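Local coordinates for protein phosphoethanolamine N-methyltransferase 1 (PDB 4KRG) that catalyses the S-adenosylmethionine-dependent N-methylation of phosphoethanolamine in nematode phosphocholine biosynthesis, at residues Y192-R197 and K331-R336; K210-W215 and W354-S359. All blocks are in the same frame, centred on the assembly; numbering follows the deposited sequence.

Interaction 1 of 2, residues Y192-R197 and K331-R336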
ATOM      1  N   TYR A 192      -4.578   2.796   7.269  1.00 17.59           N
ATOM      2  CA  TYR A 192      -5.409   1.785   6.656  1.00 16.01           C
ATOM      3  C   TYR A 192      -4.763   0.419   6.853  1.00 17.19           C
ATOM      4  O   TYR A 192      -5.413  -0.511   7.311  1.00 20.28           O
ATOM      5  CB  TYR A 192      -5.626   2.102   5.184  1.00 14.06           C
ATOM      6  CG  TYR A 192      -6.559   3.267   4.934  1.00 14.82           C
ATOM      7  CD1 TYR A 192      -7.883   3.221   5.359  1.00 16.30           C
ATOM      8  CD2 TYR A 192      -6.132   4.394   4.242  1.00 16.88           C
ATOM      9  CE1 TYR A 192      -8.749   4.271   5.113  1.00 16.36           C
ATOM     10  CE2 TYR A 192      -6.995   5.445   3.986  1.00 15.61           C
ATOM     11  CZ  TYR A 192      -8.299   5.374   4.426  1.00 17.94           C
ATOM     12  OH  TYR A 192      -9.157   6.416   4.190  1.00 21.36           O
ATOM     13  N   ILE A 193      -3.473   0.310   6.544  1.00 16.53           N
ATOM     14  CA  ILE A 193      -2.761  -0.962   6.692  1.00 14.74           C
ATOM     15  C   ILE A 193      -2.832  -1.474   8.131  1.00 15.65           C
ATOM     16  O   ILE A 193      -3.172  -2.629   8.367  1.00 17.19           O
ATOM     17  CB  ILE A 193      -1.280  -0.854   6.267  1.00 14.88           C
ATOM     18  CG1 ILE A 193      -1.163  -0.360   4.824  1.00 12.42           C
ATOM     19  CG2 ILE A 193      -0.585  -2.196   6.426  1.00 14.80           C
ATOM     20  CD1 ILE A 193       0.226   0.163   4.475  1.00 12.56           C
ATOM     21  N   LYS A 194      -2.532  -0.608   9.093  1.00 15.49           N
ATOM     22  CA  LYS A 194      -2.542  -1.006  10.499  1.00 17.50           C
ATOM     23  C   LYS A 194      -3.932  -1.407  10.984  1.00 16.95           C
ATOM     24  O   LYS A 194      -4.071  -2.376  11.725  1.00 18.90           O
ATOM     25  CB  LYS A 194      -1.934   0.084  11.389  1.00 18.47           C
ATOM     26  CG  LYS A 194      -0.433   0.280  11.166  1.00 16.88           C
ATOM     27  CD  LYS A 194       0.203   1.198  12.205  1.00 19.39           C
ATOM     28  CE  LYS A 194       0.362   0.511  13.554  1.00 24.02           C
ATOM     29  NZ  LYS A 194       1.182  -0.725  13.452  1.00 26.50           N
ATOM     30  N   LEU A 195      -4.957  -0.675  10.562  1.00 16.90           N
ATOM     31  CA  LEU A 195      -6.323  -1.023  10.955  1.00 19.03           C
ATOM     32  C   LEU A 195      -6.681  -2.410  10.453  1.00 19.35           C
ATOM     33  O   LEU A 195      -7.205  -3.224  11.192  1.00 21.64           O
ATOM     34  CB  LEU A 195      -7.331   0.001  10.435  1.00 17.07           C
ATOM     35  CG  LEU A 195      -8.799  -0.369  10.685  1.00 17.33           C
ATOM     36  CD1 LEU A 195      -9.045  -0.625  12.163  1.00 21.76           C
ATOM     37  CD2 LEU A 195      -9.731   0.709  10.174  1.00 17.47           C
ATOM     38  N   LEU A 196      -6.372  -2.675   9.193  1.00 17.93           N
ATOM     39  CA  LEU A 196      -6.675  -3.962   8.592  1.00 18.44           C
ATOM     40  C   LEU A 196      -6.006  -5.108   9.348  1.00 20.29           C
ATOM     41  O   LEU A 196      -6.639  -6.121   9.646  1.00 21.96           O
ATOM     42  CB  LEU A 196      -6.273  -3.954   7.115  1.00 15.84           C
ATOM     43  CG  LEU A 196      -7.163  -3.096   6.206  1.00 13.82           C
ATOM     44  CD1 LEU A 196      -6.462  -2.759   4.895  1.00 14.26           C
ATOM     45  CD2 LEU A 196      -8.463  -3.825   5.929  1.00 17.30           C
ATOM     46  N   ARG A 197      -4.733  -4.928   9.681  1.00 20.98           N
ATOM     47  CA  ARG A 197      -3.961  -5.958  10.371  1.00 21.36           C
ATOM     48  C   ARG A 197      -4.433  -6.156  11.808  1.00 23.95           C
ATOM     49  O   ARG A 197      -4.283  -7.237  12.370  1.00 27.71           O
ATOM     50  CB  ARG A 197      -2.463  -5.622  10.353  1.00 19.30           C
ATOM     51  CG  ARG A 197      -1.834  -5.597   8.962  1.00 18.66           C
ATOM     52  CD  ARG A 197      -0.340  -5.340   9.038  1.00 19.30           C
ATOM     53  NE  ARG A 197       0.380  -6.485   9.588  1.00 22.00           N
ATOM     54  CZ  ARG A 197       1.625  -6.445  10.054  1.00 23.93           C
ATOM     55  NH1 ARG A 197       2.300  -5.305  10.063  1.00 22.25           N
ATOM     56  NH2 ARG A 197       2.193  -7.545  10.527  1.00 26.62           N
ATOM     57  N   LYS A 331       7.695  -1.746   7.473  1.00 17.99           N
ATOM     58  CA  LYS A 331       7.181  -0.947   8.585  1.00 19.43           C
ATOM     59  C   LYS A 331       6.210   0.118   8.067  1.00 18.85           C
ATOM     60  O   LYS A 331       6.620   1.035   7.353  1.00 17.49           O
ATOM     61  CB  LYS A 331       8.334  -0.280   9.342  1.00 21.23           C
ATOM     62  CG  LYS A 331       9.462  -1.218   9.759  1.00 23.14           C
ATOM     63  CD  LYS A 331       9.236  -1.799  11.153  1.00 26.15           C
ATOM     64  CE  LYS A 331      10.495  -2.469  11.707  1.00 22.06           C
ATOM     65  NZ  LYS A 331      10.890  -3.689  10.953  1.00 20.05           N
ATOM     66  N   GLU A 332       4.932  -0.011   8.425  1.00 18.17           N
ATOM     67  CA  GLU A 332       3.882   0.875   7.912  1.00 15.99           C
ATOM     68  C   GLU A 332       4.205   2.365   8.003  1.00 15.48           C
ATOM     69  O   GLU A 332       3.990   3.108   7.049  1.00 14.58           O
ATOM     70  CB  GLU A 332       2.548   0.606   8.618  1.00 15.34           C
ATOM     71  CG  GLU A 332       1.959  -0.762   8.350  1.00 17.37           C
ATOM     72  CD  GLU A 332       2.348  -1.796   9.396  1.00 21.41           C
ATOM     73  OE1 GLU A 332       3.393  -1.626  10.055  1.00 24.27           O
ATOM     74  OE2 GLU A 332       1.602  -2.784   9.563  1.00 20.79           O
ATOM     75  N   TYR A 333       4.719   2.795   9.153  1.00 14.77           N
ATOM     76  CA  TYR A 333       4.964   4.212   9.388  1.00 15.06           C
ATOM     77  C   TYR A 333       6.100   4.713   8.525  1.00 16.07           C
ATOM     78  O   TYR A 333       6.114   5.869   8.113  1.00 16.67           O
ATOM     79  CB  TYR A 333       5.316   4.462  10.850  1.00 16.50           C
ATOM     80  CG  TYR A 333       4.182   4.240  11.820  1.00 17.92           C
ATOM     81  CD1 TYR A 333       2.888   4.634  11.513  1.00 19.85           C
ATOM     82  CD2 TYR A 333       4.412   3.643  13.046  1.00 22.83           C
ATOM     83  CE1 TYR A 333       1.852   4.435  12.410  1.00 23.40           C
ATOM     84  CE2 TYR A 333       3.389   3.442  13.947  1.00 25.08           C
ATOM     85  CZ  TYR A 333       2.109   3.838  13.623  1.00 24.29           C
ATOM     86  OH  TYR A 333       1.094   3.630  14.525  1.00 25.95           O
ATOM     87  N   LEU A 334       7.059   3.834   8.267  1.00 16.17           N
ATOM     88  CA  LEU A 334       8.251   4.202   7.517  1.00 17.25           C
ATOM     89  C   LEU A 334       7.950   4.144   6.020  1.00 15.94           C
ATOM     90  O   LEU A 334       8.461   4.938   5.237  1.00 17.19           O
ATOM     91  CB  LEU A 334       9.428   3.310   7.925  1.00 16.01           C
ATOM     92  CG  LEU A 334       9.582   3.234   9.453  1.00 20.06           C
ATOM     93  CD1 LEU A 334      10.733   2.358   9.885  1.00 21.89           C
ATOM     94  CD2 LEU A 334       9.733   4.605  10.053  1.00 21.97           C
ATOM     95  N   TYR A 335       7.075   3.224   5.638  1.00 17.11           N
ATOM     96  CA  TYR A 335       6.568   3.169   4.271  1.00 15.99           C
ATOM     97  C   TYR A 335       5.843   4.467   3.915  1.00 12.37           C
ATOM     98  O   TYR A 335       6.050   5.019   2.833  1.00 13.10           O
ATOM     99  CB  TYR A 335       5.661   1.948   4.107  1.00 16.26           C
ATOM    100  CG  TYR A 335       4.692   1.949   2.937  1.00 13.38           C
ATOM    101  CD1 TYR A 335       5.128   1.728   1.636  1.00 14.12           C
ATOM    102  CD2 TYR A 335       3.330   2.089   3.153  1.00 15.01           C
ATOM    103  CE1 TYR A 335       4.227   1.696   0.577  1.00 14.65           C
ATOM    104  CE2 TYR A 335       2.422   2.052   2.109  1.00 11.70           C
ATOM    105  CZ  TYR A 335       2.873   1.858   0.826  1.00 13.34           C
ATOM    106  OH  TYR A 335       1.959   1.818  -0.200  1.00 12.69           O
ATOM    107  N   ARG A 336       5.006   4.957   4.825  1.00 14.10           N
ATOM    108  CA  ARG A 336       4.324   6.228   4.614  1.00 12.89           C
ATOM    109  C   ARG A 336       5.352   7.343   4.324  1.00 12.98           C
ATOM    110  O   ARG A 336       5.187   8.117   3.380  1.00 12.78           O
ATOM    111  CB  ARG A 336       3.419   6.557   5.820  1.00 14.20           C
ATOM    112  CG  ARG A 336       2.604   7.879   5.770  1.00 13.73           C
ATOM    113  CD  ARG A 336       3.489   9.128   5.871  1.00 13.99           C
ATOM    114  NE  ARG A 336       3.010  10.213   6.716  1.00 18.99           N
ATOM    115  CZ  ARG A 336       2.137  11.136   6.333  1.00 18.46           C
ATOM    116  NH1 ARG A 336       1.591  11.087   5.123  1.00 18.65           N
ATOM    117  NH2 ARG A 336       1.795  12.096   7.171  1.00 20.42           N
TER
HETATM  118  O   HOH W   1       3.809  -0.943  12.688  1.00 36.78           O
HETATM  119  O   HOH W   2       4.162  -3.287  11.733  1.00 33.19           O
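The guanidinium of R197 meets the carboxylate of E332 at its edge, with the two planes 24° apart. The rings of Y333 and Y335 are met obliquely, by K194 CD and by I193 CD1. These groups join two nearly antiparallel helices, 189-198 and 332-345, across what is probably the interface between the two halves of this di-domain methyltransferase. The short helical segments approach to 10.8 Å between axes and run 159° apart.

E332 reaches across this gap. Its CG, placed by the first torsion, lies 3.5 Å from I193 CG2, and the bend at chi2 (93°) turns the carboxylate toward R197. There R197 NH1 donates to E332 OE2 at 2.7 Å in a salt bridge. The bond lies near the guanidinium plane and reaches OE2 on its syn side, but tilted out of the carboxylate plane. The other oxygen, OE1, takes protons from two waters, and one of these waters accepts from K194 NZ. The direct gap from K194 NZ to E332 OE1 is 4.2 Å, so water carries this link.

K194 also lies against W260 in a cation-pi contact. Its methylenes cross the Y333 side chain at about a right angle, and the Y333 hydroxyl is hydrogen-bonded to E263. Y335 OH bonds to S216. I193 CD1 packs on Y335 CE2 at 3.7 Å.

Interaction 2 of 2, residues K210-W215 and W354-S359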
ATOM      1  N   LYS A 210      -8.902 -12.858  11.019  1.00 23.65           N
ATOM      2  CA  LYS A 210      -8.083 -11.674  10.847  1.00 22.09           C
ATOM      3  C   LYS A 210      -7.907 -11.418   9.365  1.00 21.71           C
ATOM      4  O   LYS A 210      -8.243 -12.261   8.533  1.00 21.39           O
ATOM      5  CB  LYS A 210      -6.721 -11.828  11.525  1.00 22.57           C
ATOM      6  CG  LYS A 210      -5.840 -12.922  10.955  1.00 22.78           C
ATOM      7  CD  LYS A 210      -4.562 -13.025  11.777  1.00 26.17           C
ATOM      8  CE  LYS A 210      -3.749 -14.242  11.389  1.00 25.09           C
ATOM      9  NZ  LYS A 210      -2.515 -14.331  12.209  1.00 26.64           N
ATOM     10  N   PHE A 211      -7.387 -10.244   9.046  1.00 21.24           N
ATOM     11  CA  PHE A 211      -7.113  -9.868   7.677  1.00 20.92           C
ATOM     12  C   PHE A 211      -5.639 -10.085   7.383  1.00 22.92           C
ATOM     13  O   PHE A 211      -4.785  -9.719   8.189  1.00 24.75           O
ATOM     14  CB  PHE A 211      -7.476  -8.400   7.481  1.00 20.48           C
ATOM     15  CG  PHE A 211      -8.936  -8.167   7.184  1.00 20.05           C
ATOM     16  CD1 PHE A 211      -9.620  -8.989   6.301  1.00 22.02           C
ATOM     17  CD2 PHE A 211      -9.619  -7.126   7.787  1.00 19.84           C
ATOM     18  CE1 PHE A 211     -10.957  -8.773   6.019  1.00 22.90           C
ATOM     19  CE2 PHE A 211     -10.953  -6.901   7.510  1.00 19.92           C
ATOM     20  CZ  PHE A 211     -11.625  -7.724   6.629  1.00 21.87           C
ATOM     21  N   ASP A 212      -5.344 -10.701   6.244  1.00 21.18           N
ATOM     22  CA  ASP A 212      -3.977 -10.801   5.756  1.00 21.22           C
ATOM     23  C   ASP A 212      -3.822  -9.780   4.634  1.00 20.32           C
ATOM     24  O   ASP A 212      -4.259 -10.029   3.501  1.00 17.23           O
ATOM     25  CB  ASP A 212      -3.687 -12.218   5.251  1.00 23.12           C
ATOM     26  CG  ASP A 212      -2.300 -12.358   4.645  1.00 28.23           C
ATOM     27  OD1 ASP A 212      -1.436 -11.496   4.897  1.00 29.91           O
ATOM     28  OD2 ASP A 212      -2.065 -13.343   3.916  1.00 31.66           O
ATOM     29  N   VAL A 213      -3.232  -8.624   4.954  1.00 18.61           N
ATOM     30  CA  VAL A 213      -3.029  -7.576   3.963  1.00 16.49           C
ATOM     31  C   VAL A 213      -1.902  -7.986   3.032  1.00 14.92           C
ATOM     32  O   VAL A 213      -0.732  -7.960   3.410  1.00 17.65           O
ATOM     33  CB  VAL A 213      -2.703  -6.227   4.599  1.00 16.13           C
ATOM     34  CG1 VAL A 213      -2.674  -5.155   3.537  1.00 17.32           C
ATOM     35  CG2 VAL A 213      -3.739  -5.882   5.637  1.00 18.68           C
ATOM     36  N   GLN A 214      -2.260  -8.361   1.811  1.00 15.14           N
ATOM     37  CA  GLN A 214      -1.306  -8.984   0.912  1.00 15.99           C
ATOM     38  C   GLN A 214      -0.265  -8.000   0.378  1.00 17.35           C
ATOM     39  O   GLN A 214       0.874  -8.378   0.102  1.00 16.67           O
ATOM     40  CB  GLN A 214      -2.037  -9.689  -0.227  1.00 16.01           C
ATOM     41  CG  GLN A 214      -2.945 -10.812   0.264  1.00 20.28           C
ATOM     42  CD  GLN A 214      -2.900 -12.043  -0.624  1.00 22.21           C
ATOM     43  OE1 GLN A 214      -2.719 -11.943  -1.837  1.00 25.99           O
ATOM     44  NE2 GLN A 214      -3.072 -13.211  -0.022  1.00 25.00           N
ATOM     45  N   TRP A 215      -0.667  -6.742   0.237  1.00 11.61           N
ATOM     46  CA  TRP A 215       0.222  -5.708  -0.265  1.00 12.97           C
ATOM     47  C   TRP A 215      -0.372  -4.335  -0.102  1.00 13.73           C
ATOM     48  O   TRP A 215      -1.577  -4.190   0.111  1.00 11.88           O
ATOM     49  CB  TRP A 215       0.567  -5.922  -1.745  1.00 13.40           C
ATOM     50  CG  TRP A 215      -0.553  -6.374  -2.653  1.00 12.80           C
ATOM     51  CD1 TRP A 215      -0.799  -7.646  -3.041  1.00 14.79           C
ATOM     52  CD2 TRP A 215      -1.525  -5.551  -3.332  1.00 12.39           C
ATOM     53  NE1 TRP A 215      -1.869  -7.687  -3.899  1.00 15.56           N
ATOM     54  CE2 TRP A 215      -2.329  -6.419  -4.099  1.00 13.45           C
ATOM     55  CE3 TRP A 215      -1.788  -4.181  -3.363  1.00 13.32           C
ATOM     56  CZ2 TRP A 215      -3.385  -5.956  -4.888  1.00 13.08           C
ATOM     57  CZ3 TRP A 215      -2.843  -3.722  -4.142  1.00 11.52           C
ATOM     58  CH2 TRP A 215      -3.628  -4.611  -4.896  1.00 12.77           C
ATOM     59  N   TRP A 354       4.428  -1.732   0.360  1.00 13.26           N
ATOM     60  CA  TRP A 354       4.521  -2.320   1.683  1.00 13.66           C
ATOM     61  C   TRP A 354       4.141  -3.792   1.589  1.00 14.78           C
ATOM     62  O   TRP A 354       3.177  -4.154   0.911  1.00 13.26           O
ATOM     63  CB  TRP A 354       3.613  -1.606   2.690  1.00 12.96           C
ATOM     64  CG  TRP A 354       3.584  -2.300   4.022  1.00 14.05           C
ATOM     65  CD1 TRP A 354       4.387  -2.053   5.093  1.00 14.95           C
ATOM     66  CD2 TRP A 354       2.726  -3.388   4.411  1.00 13.65           C
ATOM     67  NE1 TRP A 354       4.080  -2.908   6.125  1.00 15.73           N
ATOM     68  CE2 TRP A 354       3.074  -3.728   5.730  1.00 15.48           C
ATOM     69  CE3 TRP A 354       1.713  -4.090   3.759  1.00 15.72           C
ATOM     70  CZ2 TRP A 354       2.423  -4.761   6.417  1.00 17.43           C
ATOM     71  CZ3 TRP A 354       1.074  -5.106   4.447  1.00 16.53           C
ATOM     72  CH2 TRP A 354       1.431  -5.434   5.763  1.00 15.58           C
ATOM     73  N   ASN A 355       4.912  -4.633   2.267  1.00 13.74           N
ATOM     74  CA  ASN A 355       4.544  -6.022   2.475  1.00 14.35           C
ATOM     75  C   ASN A 355       4.869  -6.412   3.911  1.00 15.05           C
ATOM     76  O   ASN A 355       5.716  -5.799   4.546  1.00 16.04           O
ATOM     77  CB  ASN A 355       5.289  -6.930   1.501  1.00 14.07           C
ATOM     78  CG  ASN A 355       5.101  -6.509   0.070  1.00 13.37           C
ATOM     79  OD1 ASN A 355       5.762  -5.588  -0.401  1.00 14.37           O
ATOM     80  ND2 ASN A 355       4.193  -7.181  -0.636  1.00 14.56           N
ATOM     81  N   GLU A 356       4.193  -7.434   4.417  1.00 13.64           N
ATOM     82  CA  GLU A 356       4.419  -7.890   5.783  1.00 17.34           C
ATOM     83  C   GLU A 356       5.811  -8.499   5.949  1.00 16.68           C
ATOM     84  O   GLU A 356       6.405  -8.415   7.018  1.00 17.72           O
ATOM     85  CB  GLU A 356       3.359  -8.926   6.159  1.00 18.86           C
ATOM     86  CG  GLU A 356       3.199  -9.167   7.646  1.00 25.17           C
ATOM     87  CD  GLU A 356       1.988 -10.034   7.950  1.00 29.55           C
ATOM     88  OE1 GLU A 356       1.467 -10.676   7.011  1.00 31.74           O
ATOM     89  OE2 GLU A 356       1.552 -10.072   9.118  1.00 33.04           O
ATOM     90  N   SER A 357       6.323  -9.112   4.882  1.00 14.57           N
ATOM     91  CA  SER A 357       7.595  -9.833   4.926  1.00 14.28           C
ATOM     92  C   SER A 357       8.194  -9.910   3.543  1.00 15.25           C
ATOM     93  O   SER A 357       7.555  -9.517   2.569  1.00 17.73           O
ATOM     94  CB  SER A 357       7.362 -11.255   5.407  1.00 17.27           C
ATOM     95  OG  SER A 357       6.611 -11.978   4.445  1.00 19.32           O
ATOM     96  N   LEU A 358       9.407 -10.447   3.451  1.00 14.95           N
ATOM     97  CA  LEU A 358      10.027 -10.692   2.154  1.00 16.20           C
ATOM     98  C   LEU A 358       9.195 -11.675   1.335  1.00 16.41           C
ATOM     99  O   LEU A 358       8.972 -11.470   0.141  1.00 18.27           O
ATOM    100  CB  LEU A 358      11.450 -11.232   2.329  1.00 17.60           C
ATOM    101  CG  LEU A 358      12.204 -11.668   1.067  1.00 17.75           C
ATOM    102  CD1 LEU A 358      12.333 -10.526   0.072  1.00 17.74           C
ATOM    103  CD2 LEU A 358      13.582 -12.200   1.426  1.00 18.90           C
ATOM    104  N   SER A 359       8.746 -12.738   1.997  0.51 15.89           N
ATOM    105  CA  SER A 359       7.942 -13.780   1.366  0.51 17.84           C
ATOM    106  C   SER A 359       6.712 -13.199   0.674  0.51 16.38           C
ATOM    107  O   SER A 359       6.337 -13.627  -0.416  0.51 16.83           O
ATOM    108  CB  SER A 359       7.522 -14.810   2.411  0.51 19.03           C
ATOM    109  OG  SER A 359       6.713 -15.818   1.840  0.51 20.16           O
TER
HETATM  110  O   HOH W   3       1.109 -10.964   4.468  1.00 25.13           O
HETATM  111  O   HOH W   4      -0.423 -12.194   7.936  1.00 58.59           O
HETATM  112  O   HOH W   5       1.976  -8.769   3.133  1.00 18.61           O
HETATM  113  O   HOH W   6      -0.615  -8.582   6.317  1.00 21.90           O
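W354 carries its CG anti to the backbone N (chi1 174°), and this swings the indole toward V213. D212 has the same kind of first torsion (176°). The E356 chain, extended beyond CG, brings its carboxylate up to that of D212. The setting is the end of the antiparallel pairing between strands 208-218 and 350-354. W354 bonds through its backbone to S216, and beyond N355 the chain turns away into helix 358-367.

The indole meets V213 with its edge. CZ3 of W354 lies 3.5 Å from V213 O, near the ring plane, and 3.9 Å from V213 CG1. The backbone N of E356 lies over one face of the same indole, offset toward the rim. Where the backbones come closest, W215 CA approaches W354 O at 3.5 Å in a CA-H...O contact.

Water fills in the polar side. One molecule accepts from E356 N and lies 2.8 Å from V213 O, to which it can donate. Another stands 2.6 Å from both D212 OD1 and E356 OE1. A third donates to E356 OE1 and only weakly to D212 OD1.

The two carboxylates come within 3.7 Å, measured from D212 OD1 to E356 OE1. Two like charges so near would favour proton uptake by one of them. The donor waters, and the salt bridge from R197 to E356 OE2, probably offset this. Bound water and the arginine thus probably make the close approach of the two carboxylates tolerable.

From the N terminus, the chain first lays down helix 189-198 and then strand 208-218, both in the N-terminal part of the fold. Well over a hundred residues later come helix 332-345 and the end of strand 350-354. Interaction 1 closes the loop from 192-197 to 331-336. Interaction 2 closes that from 210-215 to 354-359. The loops cross, since their segments alternate, so neither nests in the other. R197 joins the two contacts, holding E332 in interaction 1 and E356 in interaction 2. L196 packs on V213, and Y335 lies against W354. Together they tie a helix and a strand of the first half to a helix and a strand end of the second.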